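Local coordinates for phospholyase (Arthrobacter aurescens, PDB 5G4I), which catalyses, as a pyridoxal-phosphate-dependent homologue of class III transaminases, a phospholyase reaction that removes phosphate from ethanolamine phosphate, at residues V85-V96 against F309-A320; E273-K281 against A291-L299. All blocks are in the same frame, centred on the assembly; numbering follows the deposited sequence.

In the fold
Both contacts serve pyridoxal phosphate sites, but not the same site within one chain. In interaction 2, segment 273-281 ends at Lys281, which is bonded to the cofactor of its own subunit. In interaction 1, Thr311 of segment 309-320 reaches across the dimer interface to the phosphate of the cofactor held by the second subunit. In turn, Thr311 of the second subunit hydrogen-bonds the cofactor on Lys281. Each cofactor site is therefore built from both subunits. Within the chain the two contacts do not touch: their centres lie about 19 Å apart and their nearest atoms about 8 Å. Helices 296-305 and 316-331, which start in these contacts, follow each other in sequence.

Interaction 1 of 2, residues V85-V96 against F309-A320; sequences VNLHTRYLNSRV and FNTFAGNPVSSA. With PLP (pyridoxal-5'-phosphate), chain H; PO4 (phosphate ion), chain I.
Arg90 lies over one face of Phe309. Its CD makes a CH-pi contact, 4.1 Å from the Phe309 ring centroid. The chain then bends at chi3 (-67°), which lays the guanidinium over the rim of the ring, the two planes 29° apart and Arg90 NE 3.3 Å from Phe309 CZ. At its edge the guanidinium meets a phosphate ion, probably from the crystallisation liquor, with Arg90 NH2 3.0 Å from O2 and a weaker bond from NH1. Lys412 and Arg414 of the second subunit bind the same ion. With an alanine here, the phosphate would probably lose one cationic partner and this face of Phe309 some of its cover.

Thr89 OG1 sits at the edge of the Phe309 ring, while CG2 rests on the carbonyls of Ala313 and Gly314. Gly314 has a positive phi, and a CB on it would crowd both Thr89 CG2 and Val96 CG2. A water accepts from Thr89 N and lies within bonding distance of the Thr311 and Ala313 carbonyls.

Pro316 fits against the backbone of 85-87, its CD 3.1 Å from Leu87 O. Asn315 is the N-cap of helix 316-331: its OD1 accepts from Ser318 N at 2.8 Å, nearly straight at 173°. Asn86 OD1 comes within 2.9 Å of Asn315 OD1. These are two acceptors, not a bond, and Asn86 OD1 gets a weak bond from Val317 N. Farther along, Ala320 lies over one face of the Arg95 guanidinium, whose NE pairs with Glu98 and NH1 with Gln81.

Thr311 OG1 donates to O1P of the second subunit's cofactor at 2.7 Å, and its backbone N binds the same oxygen. This loop pair thus presents donors to two phosphate groups, consistent with the phosphate ion marking where a substrate phosphate could bind.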
# COMPACT_ATOMS: atom_id res chain seq x y z
N VAL A 85 22.11 0.83 -0.17
CA VAL A 85 21.32 0.76 -1.45
C VAL A 85 19.85 0.46 -1.11
O VAL A 85 19.59 -0.11 -0.04
CB VAL A 85 21.90 -0.34 -2.41
CG1 VAL A 85 21.67 -1.75 -1.93
CG2 VAL A 85 21.43 -0.14 -3.84
N ASN A 86 18.95 0.81 -2.01
CA ASN A 86 17.49 0.67 -1.72
C ASN A 86 16.64 0.33 -2.92
O ASN A 86 15.61 1.04 -3.17
CB ASN A 86 16.99 1.88 -0.95
CG ASN A 86 15.57 1.68 -0.35
OD1 ASN A 86 15.22 0.52 -0.06
ND2 ASN A 86 14.88 2.77 -0.03
N LEU A 87 16.99 -0.75 -3.63
CA LEU A 87 16.31 -1.03 -4.93
C LEU A 87 15.28 -2.18 -4.81
O LEU A 87 15.35 -3.06 -3.95
CB LEU A 87 17.34 -1.43 -6.02
CG LEU A 87 18.12 -0.25 -6.67
CD1 LEU A 87 19.27 -0.77 -7.49
CD2 LEU A 87 17.17 0.61 -7.51
N HIS A 88 14.33 -2.14 -5.72
CA HIS A 88 13.30 -3.18 -5.88
C HIS A 88 13.91 -4.59 -6.13
O HIS A 88 15.11 -4.74 -6.47
CB HIS A 88 12.35 -2.79 -7.03
CG HIS A 88 13.11 -2.54 -8.31
ND1 HIS A 88 13.51 -3.57 -9.13
CD2 HIS A 88 13.69 -1.41 -8.82
CE1 HIS A 88 14.30 -3.08 -10.09
NE2 HIS A 88 14.45 -1.78 -9.90
N THR A 89 13.02 -5.56 -6.05
CA THR A 89 13.44 -6.98 -6.06
C THR A 89 13.73 -7.58 -7.43
O THR A 89 14.02 -8.83 -7.48
CB THR A 89 12.36 -7.81 -5.38
OG1 THR A 89 11.05 -7.64 -6.04
CG2 THR A 89 12.25 -7.45 -3.87
N ARG A 90 13.70 -6.78 -8.51
CA ARG A 90 14.16 -7.31 -9.85
C ARG A 90 15.70 -7.37 -9.94
O ARG A 90 16.25 -7.99 -10.91
CB ARG A 90 13.51 -6.59 -11.00
CG ARG A 90 11.98 -6.73 -10.92
CD ARG A 90 11.24 -5.80 -11.86
NE ARG A 90 11.48 -4.41 -11.38
CZ ARG A 90 10.85 -3.33 -11.90
NH1 ARG A 90 9.97 -3.49 -12.92
NH2 ARG A 90 11.09 -2.11 -11.43
N TYR A 91 16.41 -6.83 -8.97
CA TYR A 91 17.81 -7.19 -8.76
C TYR A 91 17.96 -8.03 -7.48
O TYR A 91 17.25 -7.74 -6.47
CB TYR A 91 18.63 -5.89 -8.63
CG TYR A 91 18.57 -4.91 -9.76
CD1 TYR A 91 19.20 -5.14 -10.97
CD2 TYR A 91 17.83 -3.76 -9.62
CE1 TYR A 91 19.12 -4.20 -12.00
CE2 TYR A 91 17.73 -2.80 -10.60
CZ TYR A 91 18.38 -3.02 -11.82
OH TYR A 91 18.29 -2.08 -12.85
N LEU A 92 18.85 -9.03 -7.45
CA LEU A 92 19.07 -9.80 -6.24
C LEU A 92 19.68 -8.94 -5.15
O LEU A 92 20.50 -8.01 -5.45
CB LEU A 92 20.00 -11.02 -6.47
CG LEU A 92 19.47 -12.16 -7.29
CD1 LEU A 92 20.61 -13.16 -7.51
CD2 LEU A 92 18.36 -12.89 -6.51
N ASN A 93 19.32 -9.18 -3.90
CA ASN A 93 19.88 -8.45 -2.73
C ASN A 93 19.59 -9.36 -1.51
O ASN A 93 18.48 -9.94 -1.38
CB ASN A 93 19.36 -7.05 -2.55
CG ASN A 93 20.05 -6.25 -1.43
OD1 ASN A 93 21.15 -5.53 -1.67
ND2 ASN A 93 19.58 -6.39 -0.24
N SER A 94 20.54 -9.46 -0.58
CA SER A 94 20.42 -10.40 0.52
C SER A 94 19.38 -10.00 1.59
O SER A 94 18.86 -10.89 2.31
CB SER A 94 21.75 -10.72 1.23
OG SER A 94 22.22 -9.62 1.89
N ARG A 95 19.13 -8.71 1.81
CA ARG A 95 18.31 -8.30 2.98
C ARG A 95 16.88 -8.85 2.93
O ARG A 95 16.37 -9.32 4.00
CB ARG A 95 18.24 -6.75 3.19
CG ARG A 95 19.58 -6.01 3.23
CD ARG A 95 20.63 -6.50 4.22
NE ARG A 95 20.17 -6.68 5.57
CZ ARG A 95 20.10 -5.73 6.51
NH1 ARG A 95 20.29 -4.45 6.21
NH2 ARG A 95 19.72 -6.01 7.77
N VAL A 96 16.23 -8.82 1.77
CA VAL A 96 14.87 -9.37 1.67
C VAL A 96 14.82 -10.88 1.96
O VAL A 96 13.86 -11.38 2.55
CB VAL A 96 14.15 -9.02 0.33
CG1 VAL A 96 14.86 -9.62 -0.87
CG2 VAL A 96 12.66 -9.39 0.40
N PHE A 309 3.63 -8.00 -9.27
CA PHE A 309 4.82 -7.20 -8.84
C PHE A 309 4.29 -6.00 -8.04
O PHE A 309 3.40 -5.28 -8.55
CB PHE A 309 5.70 -6.78 -10.06
CG PHE A 309 6.97 -6.03 -9.72
CD1 PHE A 309 7.98 -6.60 -8.97
CD2 PHE A 309 7.02 -4.68 -9.97
CE1 PHE A 309 9.11 -5.86 -8.54
CE2 PHE A 309 8.21 -3.91 -9.66
CZ PHE A 309 9.22 -4.49 -8.93
N ASN A 310 4.93 -5.70 -6.89
CA ASN A 310 4.70 -4.57 -6.00
C ASN A 310 6.06 -3.87 -5.89
O ASN A 310 7.00 -4.43 -5.35
CB ASN A 310 4.12 -5.11 -4.71
CG ASN A 310 3.91 -4.10 -3.64
OD1 ASN A 310 4.72 -3.15 -3.49
ND2 ASN A 310 2.84 -4.27 -2.86
N THR A 311 6.17 -2.63 -6.39
CA THR A 311 7.48 -2.01 -6.59
C THR A 311 8.24 -1.78 -5.29
O THR A 311 9.47 -1.98 -5.22
CB THR A 311 7.34 -0.64 -7.32
OG1 THR A 311 6.67 -0.83 -8.59
CG2 THR A 311 8.73 0.01 -7.60
N PHE A 312 7.58 -1.27 -4.26
CA PHE A 312 8.24 -0.96 -2.97
C PHE A 312 8.35 -2.21 -2.06
O PHE A 312 9.20 -2.22 -1.17
CB PHE A 312 7.49 0.15 -2.21
CG PHE A 312 7.43 1.50 -2.93
CD1 PHE A 312 8.56 2.09 -3.45
CD2 PHE A 312 6.23 2.21 -2.91
CE1 PHE A 312 8.48 3.37 -4.02
CE2 PHE A 312 6.14 3.48 -3.47
CZ PHE A 312 7.29 4.06 -4.03
N ALA A 313 7.57 -3.27 -2.34
CA ALA A 313 7.59 -4.40 -1.41
C ALA A 313 8.93 -5.10 -1.37
O ALA A 313 9.55 -5.34 -2.46
CB ALA A 313 6.53 -5.40 -1.79
N GLY A 314 9.43 -5.43 -0.16
CA GLY A 314 10.71 -6.16 -0.13
C GLY A 314 11.94 -5.41 -0.49
O GLY A 314 12.99 -6.01 -0.80
N ASN A 315 11.84 -4.09 -0.58
CA ASN A 315 13.05 -3.31 -0.75
C ASN A 315 13.99 -3.53 0.47
O ASN A 315 13.54 -3.96 1.55
CB ASN A 315 12.70 -1.81 -0.98
CG ASN A 315 12.24 -1.07 0.29
OD1 ASN A 315 13.00 -0.81 1.22
ND2 ASN A 315 10.96 -0.73 0.35
N PRO A 316 15.33 -3.27 0.35
CA PRO A 316 16.23 -3.58 1.40
C PRO A 316 16.01 -2.81 2.74
O PRO A 316 16.33 -3.31 3.81
CB PRO A 316 17.62 -3.18 0.81
CG PRO A 316 17.43 -3.22 -0.68
CD PRO A 316 16.01 -2.82 -0.88
N VAL A 317 15.51 -1.54 2.63
CA VAL A 317 15.29 -0.71 3.81
C VAL A 317 14.06 -1.19 4.67
O VAL A 317 14.13 -1.38 5.89
CB VAL A 317 15.20 0.77 3.43
CG1 VAL A 317 14.78 1.60 4.63
CG2 VAL A 317 16.55 1.22 2.91
N SER A 318 12.94 -1.48 3.97
CA SER A 318 11.81 -2.17 4.60
C SER A 318 12.23 -3.51 5.24
O SER A 318 11.82 -3.80 6.38
CB SER A 318 10.69 -2.42 3.57
OG SER A 318 10.08 -1.19 3.16
N SER A 319 13.05 -4.28 4.52
CA SER A 319 13.54 -5.57 5.06
C SER A 319 14.38 -5.35 6.31
O SER A 319 14.26 -6.12 7.29
CB SER A 319 14.30 -6.30 3.97
OG SER A 319 13.49 -6.56 2.80
N ALA A 320 15.27 -4.35 6.30
CA ALA A 320 16.12 -4.00 7.49
C ALA A 320 15.23 -3.65 8.69
O ALA A 320 15.48 -4.05 9.84
CB ALA A 320 17.13 -2.91 7.13
N1 PLP H . 1.22 3.20 -12.55
C2 PLP H . 2.27 3.29 -13.29
C2A PLP H . 2.20 4.07 -14.61
C3 PLP H . 3.52 2.58 -12.88
O3 PLP H . 4.69 2.73 -13.60
C4 PLP H . 3.58 1.82 -11.62
C4A PLP H . 4.85 1.25 -11.07
C5 PLP H . 2.31 1.76 -10.92
C6 PLP H . 1.17 2.48 -11.42
C5A PLP H . 2.22 0.87 -9.64
O4P PLP H . 3.01 1.36 -8.58
P PLP H . 3.26 0.25 -7.40
O1P PLP H . 4.08 -0.96 -7.85
O2P PLP H . 3.91 1.23 -6.38
O3P PLP H . 2.00 -0.09 -6.72
P PO4 I . 9.31 0.54 -14.41
O1 PO4 I . 8.04 0.27 -15.16
O2 PO4 I . 9.57 -0.21 -13.19
O3 PO4 I . 9.26 2.02 -14.11
O4 PO4 I . 10.42 0.24 -15.43
O HOH W 1 15.32 -6.12 -2.47
O HOH W 2 10.47 -4.48 -4.90
O HOH W 3 8.66 -7.08 -4.79
O HOH W 4 18.09 -5.04 10.28

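Interaction 2 of 2, residues E273-K281 against A291-L299; sequences EPELVTMGK and AVVTTAELL. With PLP (pyridoxal-5'-phosphate), chain C.
Val277 and Val293 form a hydrogen-bonded pair in an antiparallel beta hairpin. Its strands, 276-279 and 290-294, belong to the seven-stranded mixed sheet of the large domain of fold type I pyridoxal phosphate enzymes. The strand segments run at 159° to each other.

The backbone bonds come first. Val277 N donates to Val293 O at 2.9 Å, and Val293 N returns a bond to Val277 O at 2.8 Å. Met279 and Ala291 pair the same way, but the bond from Met279 N to Ala291 O is weak. At the other end of the hairpin, beyond Val277 and Val293, a side chain supplies the bond. Thr294 OG1 lies anti to its own backbone N (chi1 -165°), and from there it donates to Glu275 O at 2.8 Å.

Apolar packing differs on the two faces. On one, Met279 CG touches Ala291 CB at 3.8 Å, and a bend at chi3 (61°) carries CE on to Val293 CG2. On the other, Leu276 runs alongside Thr294, and its CD2 also meets Val292 CG1 at 3.8 Å. Helix 120-135 packs on this side, against Thr278 and Val292. Leu298 CD1 closes the end of the hairpin against Glu275 CB. The carboxylate of Glu275 leads elsewhere, to Val248 N and Arg242.

Capping and cofactor bonds mark the ends. Thr295 is the N-cap of helix 296-305, with its OG1 accepting from Leu298 N. At the far end of 273-281, Lys281 carries the cofactor, consistent with the internal aldimine of this family: its NZ is covalently bonded to PLP C4A at 1.4 Å, and makes a weak hydrogen bond to PLP O3 at 2.7 Å.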
# COMPACT_ATOMS: atom_id res chain seq x y z
N GLU A 273 -5.32 -24.34 11.16
CA GLU A 273 -4.10 -23.90 10.39
C GLU A 273 -4.65 -23.25 9.12
O GLU A 273 -5.11 -23.91 8.18
CB GLU A 273 -3.14 -25.01 10.00
CG GLU A 273 -1.90 -24.44 9.29
CD GLU A 273 -0.92 -25.53 8.79
OE1 GLU A 273 -0.70 -26.55 9.51
OE2 GLU A 273 -0.37 -25.42 7.67
N PRO A 274 -4.67 -21.89 9.07
CA PRO A 274 -5.11 -21.21 7.85
C PRO A 274 -4.23 -21.45 6.63
O PRO A 274 -3.00 -21.66 6.77
CB PRO A 274 -5.08 -19.71 8.25
CG PRO A 274 -4.81 -19.67 9.63
CD PRO A 274 -4.15 -20.95 10.07
N GLU A 275 -4.81 -21.33 5.43
CA GLU A 275 -4.10 -21.35 4.19
C GLU A 275 -3.35 -20.02 3.88
O GLU A 275 -2.37 -20.00 3.13
CB GLU A 275 -4.92 -21.72 2.97
CG GLU A 275 -5.51 -23.12 3.03
CD GLU A 275 -6.88 -23.21 3.68
OE1 GLU A 275 -7.33 -22.36 4.50
OE2 GLU A 275 -7.61 -24.26 3.41
N LEU A 276 -3.92 -18.93 4.44
CA LEU A 276 -3.42 -17.56 4.17
C LEU A 276 -3.46 -16.80 5.50
O LEU A 276 -4.43 -16.89 6.27
CB LEU A 276 -4.43 -16.82 3.21
CG LEU A 276 -4.41 -17.36 1.72
CD1 LEU A 276 -5.79 -17.16 1.03
CD2 LEU A 276 -3.29 -16.73 0.94
N VAL A 277 -2.35 -16.05 5.72
CA VAL A 277 -2.18 -15.21 6.96
C VAL A 277 -1.73 -13.81 6.52
O VAL A 277 -0.76 -13.70 5.77
CB VAL A 277 -1.16 -15.83 7.97
CG1 VAL A 277 -1.06 -14.96 9.19
CG2 VAL A 277 -1.57 -17.23 8.35
N THR A 278 -2.49 -12.80 6.93
CA THR A 278 -2.13 -11.39 6.55
C THR A 278 -1.65 -10.63 7.80
O THR A 278 -2.02 -10.91 8.93
CB THR A 278 -3.35 -10.69 5.88
OG1 THR A 278 -4.42 -10.70 6.81
CG2 THR A 278 -3.77 -11.40 4.59
N MET A 279 -0.84 -9.60 7.56
CA MET A 279 -0.21 -8.85 8.67
C MET A 279 0.12 -7.43 8.16
O MET A 279 0.17 -7.12 6.96
CB MET A 279 0.97 -9.61 9.22
CG MET A 279 2.01 -9.78 8.26
SD MET A 279 3.29 -11.08 8.74
CE MET A 279 2.56 -12.36 8.84
N GLY A 280 0.41 -6.56 9.14
CA GLY A 280 0.73 -5.14 8.88
C GLY A 280 1.07 -4.51 10.24
O GLY A 280 1.88 -5.04 11.02
N LYS A 281 0.39 -3.40 10.57
CA LYS A 281 0.62 -2.49 11.73
C LYS A 281 2.01 -2.63 12.41
O LYS A 281 2.93 -1.84 12.09
CB LYS A 281 -0.62 -2.43 12.60
CG LYS A 281 -1.76 -1.57 12.01
CD LYS A 281 -2.97 -1.41 12.98
CE LYS A 281 -4.16 -0.50 12.44
NZ LYS A 281 -5.12 -1.44 11.79
N ALA A 291 2.29 -8.13 4.79
CA ALA A 291 2.61 -9.45 4.15
C ALA A 291 1.40 -10.35 4.07
O ALA A 291 0.48 -10.29 4.88
CB ALA A 291 3.74 -10.19 4.92
N VAL A 292 1.49 -11.30 3.08
CA VAL A 292 0.61 -12.48 3.00
C VAL A 292 1.58 -13.72 3.11
O VAL A 292 2.50 -13.89 2.28
CB VAL A 292 -0.11 -12.54 1.65
CG1 VAL A 292 -0.96 -13.83 1.61
CG2 VAL A 292 -0.92 -11.32 1.38
N VAL A 293 1.42 -14.53 4.14
CA VAL A 293 2.14 -15.83 4.31
C VAL A 293 1.19 -16.97 3.87
O VAL A 293 -0.02 -16.96 4.19
CB VAL A 293 2.68 -15.98 5.76
CG1 VAL A 293 3.11 -17.44 6.05
CG2 VAL A 293 3.78 -14.97 6.04
N THR A 294 1.71 -17.90 3.04
CA THR A 294 0.85 -18.92 2.41
C THR A 294 1.66 -20.19 2.14
O THR A 294 2.82 -20.34 2.61
CB THR A 294 0.08 -18.34 1.22
OG1 THR A 294 -1.01 -19.24 0.83
CG2 THR A 294 0.97 -18.07 0.02
N THR A 295 1.00 -21.15 1.45
CA THR A 295 1.60 -22.42 1.12
C THR A 295 2.38 -22.33 -0.20
O THR A 295 2.20 -21.47 -1.06
CB THR A 295 0.50 -23.50 1.00
OG1 THR A 295 -0.29 -23.24 -0.18
CG2 THR A 295 -0.35 -23.58 2.18
N ALA A 296 3.29 -23.28 -0.41
CA ALA A 296 3.99 -23.41 -1.68
C ALA A 296 3.06 -23.62 -2.87
O ALA A 296 3.24 -22.95 -3.90
CB ALA A 296 4.98 -24.57 -1.61
N GLU A 297 2.07 -24.47 -2.75
CA GLU A 297 1.12 -24.67 -3.82
C GLU A 297 0.39 -23.39 -4.23
O GLU A 297 0.27 -23.09 -5.39
CB GLU A 297 0.13 -25.75 -3.39
CG GLU A 297 -1.16 -25.87 -4.23
CD GLU A 297 -2.28 -26.63 -3.50
OE1 GLU A 297 -2.12 -27.88 -3.40
OE2 GLU A 297 -3.25 -25.97 -3.00
N LEU A 298 -0.09 -22.61 -3.23
CA LEU A 298 -0.84 -21.39 -3.52
C LEU A 298 0.06 -20.33 -4.16
O LEU A 298 -0.38 -19.62 -5.13
CB LEU A 298 -1.60 -20.82 -2.27
CG LEU A 298 -2.82 -21.73 -1.85
CD1 LEU A 298 -3.43 -21.35 -0.51
CD2 LEU A 298 -3.97 -21.77 -2.88
N LEU A 299 1.26 -20.09 -3.55
CA LEU A 299 2.16 -19.08 -4.16
C LEU A 299 2.54 -19.45 -5.61
O LEU A 299 2.58 -18.62 -6.50
CB LEU A 299 3.38 -18.82 -3.24
CG LEU A 299 4.41 -17.80 -3.85
CD1 LEU A 299 4.95 -16.83 -2.83
CD2 LEU A 299 5.55 -18.53 -4.61
N1 PLP C . -7.18 -5.40 9.28
C2 PLP C . -7.14 -5.14 10.61
C2A PLP C . -7.61 -6.19 11.59
C3 PLP C . -6.64 -3.84 11.10
O3 PLP C . -6.58 -3.56 12.43
C4 PLP C . -6.19 -2.85 10.09
C4A PLP C . -5.67 -1.52 10.48
C5 PLP C . -6.28 -3.26 8.66
C6 PLP C . -6.78 -4.52 8.34
C5A PLP C . -5.85 -2.31 7.57
O4P PLP C . -4.52 -1.85 7.84
P PLP C . -3.90 -0.62 7.00
O1P PLP C . -4.53 0.60 7.62
O2P PLP C . -2.41 -0.74 7.23
O3P PLP C . -4.33 -0.90 5.58